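Local coordinates for protein VP35 (Myotis lucifugus, PDB 6DKU) that is a bat genome-encoded homologue of filoviral VP35, here its interferon inhibitory domain, and probably antagonises innate immune signalling as its viral relatives do, at residues A80-V85 and I116-E121. The protein carries 1 engineered substitution. Sequence-based numbering, arbitrary orientation.
Sequences APTTQV and IYLTPE
Strand 82-84 runs parallel to residues 116-119 of strand 113-119, the axes of these short segments 4.6 Å apart at closest approach with 30° between them, and four backbone hydrogen bonds join Pro81 to Ile116, Thr83 to Ile116 and Leu118, and Val85 to Leu118. Ile116 N bonds to Pro81 O at 3.1 Å; Leu118 N bonds to Thr83 O at 2.7 Å. Thr83 O also receives a CA-H...O contact from Tyr117. On one face of the sheet, Gln84 CG rests against Leu118 CB at 3.7 Å, the two side chains crossing at a slant. Strand 82-84 is an edge of the mixed four-stranded sheet of the VP35 interferon inhibitory domain, and Pro81 just before it packs on helix 26-37 of the helical subdomain. The other face carries Tyr117, whose CD1 lies 4.1 Å from Thr83 CB and 4.4 Å from Val85 CG2; Ile91 and Tyr95 also touch this tyrosine. Val85 CG1 turns away from its own carbonyl carbon (chi1 -83°), which swings CG2 alongside Thr119 CG2, 4.1 Å off. Thr119 turns its hydroxyl to Gly122 O in a hydrogen bond, while Pro120 CD closes on Val85 O at 3.7 Å.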
# COMPACT_ATOMS: atom_id res chain seq x y z
N ALA A 80 2.09 -3.26 -8.13
CA ALA A 80 2.30 -3.45 -6.71
C ALA A 80 3.79 -3.61 -6.43
O ALA A 80 4.50 -4.27 -7.21
CB ALA A 80 1.54 -4.68 -6.21
N PRO A 81 4.31 -3.04 -5.35
CA PRO A 81 5.74 -3.16 -5.06
C PRO A 81 6.12 -4.57 -4.61
O PRO A 81 5.31 -5.31 -4.06
CB PRO A 81 5.96 -2.15 -3.94
CG PRO A 81 4.64 -2.09 -3.24
CD PRO A 81 3.60 -2.25 -4.32
N THR A 82 7.38 -4.91 -4.85
CA THR A 82 7.92 -6.20 -4.45
C THR A 82 8.73 -6.04 -3.17
O THR A 82 9.52 -5.10 -3.04
CB THR A 82 8.78 -6.78 -5.56
OG1 THR A 82 8.14 -6.52 -6.81
CG2 THR A 82 9.02 -8.28 -5.38
N THR A 83 8.51 -6.95 -2.23
CA THR A 83 9.32 -7.10 -1.03
C THR A 83 10.01 -8.46 -1.08
O THR A 83 9.41 -9.45 -1.51
CB THR A 83 8.48 -7.02 0.26
OG1 THR A 83 7.61 -5.87 0.22
CG2 THR A 83 9.39 -6.91 1.47
N GLN A 84 11.25 -8.51 -0.63
CA GLN A 84 12.01 -9.75 -0.61
C GLN A 84 12.12 -10.25 0.83
O GLN A 84 12.37 -9.45 1.74
CB GLN A 84 13.39 -9.56 -1.23
CG GLN A 84 13.35 -9.48 -2.75
CD GLN A 84 14.62 -9.97 -3.42
OE1 GLN A 84 15.65 -10.14 -2.77
NE2 GLN A 84 14.55 -10.20 -4.72
N VAL A 85 11.90 -11.55 1.03
CA VAL A 85 12.02 -12.17 2.34
C VAL A 85 12.80 -13.46 2.22
O VAL A 85 12.68 -14.19 1.23
CB VAL A 85 10.63 -12.43 2.98
CG1 VAL A 85 10.11 -11.17 3.65
CG2 VAL A 85 9.64 -12.95 1.95
N ILE A 116 3.77 -7.92 -3.53
CA ILE A 116 4.24 -9.15 -4.13
C ILE A 116 5.46 -9.58 -3.32
O ILE A 116 6.53 -8.97 -3.44
CB ILE A 116 4.58 -8.97 -5.61
CG1 ILE A 116 3.37 -8.44 -6.38
CG2 ILE A 116 5.02 -10.28 -6.21
CD1 ILE A 116 2.04 -9.01 -5.94
N TYR A 117 5.30 -10.58 -2.47
CA TYR A 117 6.42 -11.09 -1.69
C TYR A 117 7.28 -12.01 -2.55
O TYR A 117 6.77 -12.81 -3.33
CB TYR A 117 5.94 -11.86 -0.47
CG TYR A 117 5.40 -11.00 0.64
CD1 TYR A 117 6.24 -10.21 1.40
CD2 TYR A 117 4.05 -10.99 0.94
CE1 TYR A 117 5.74 -9.42 2.42
CE2 TYR A 117 3.54 -10.22 1.94
CZ TYR A 117 4.38 -9.43 2.68
OH TYR A 117 3.86 -8.66 3.69
N LEU A 118 8.60 -11.89 -2.39
CA LEU A 118 9.57 -12.71 -3.10
C LEU A 118 10.19 -13.70 -2.12
O LEU A 118 10.94 -13.31 -1.21
CB LEU A 118 10.63 -11.84 -3.76
CG LEU A 118 10.39 -11.65 -5.25
CD1 LEU A 118 10.87 -12.88 -6.01
CD2 LEU A 118 8.90 -11.39 -5.51
N THR A 119 9.87 -14.98 -2.29
CA THR A 119 10.35 -16.07 -1.47
C THR A 119 11.18 -17.03 -2.31
O THR A 119 10.96 -17.14 -3.52
CB THR A 119 9.20 -16.84 -0.81
OG1 THR A 119 8.73 -17.84 -1.73
CG2 THR A 119 8.05 -15.90 -0.45
N PRO A 120 12.14 -17.73 -1.70
CA PRO A 120 13.02 -18.62 -2.48
C PRO A 120 12.28 -19.67 -3.28
O PRO A 120 12.76 -20.03 -4.36
CB PRO A 120 13.92 -19.23 -1.41
CG PRO A 120 14.00 -18.16 -0.37
CD PRO A 120 12.63 -17.56 -0.32
N GLU A 121 11.13 -20.15 -2.83
CA GLU A 121 10.29 -21.02 -3.65
C GLU A 121 8.89 -20.43 -3.70
O GLU A 121 7.99 -20.84 -2.97
CB GLU A 121 10.29 -22.49 -3.12
CG GLU A 121 9.22 -23.41 -3.76
CD GLU A 121 9.57 -24.91 -3.76
OE1 GLU A 121 8.75 -25.71 -4.28
OE2 GLU A 121 10.66 -25.29 -3.28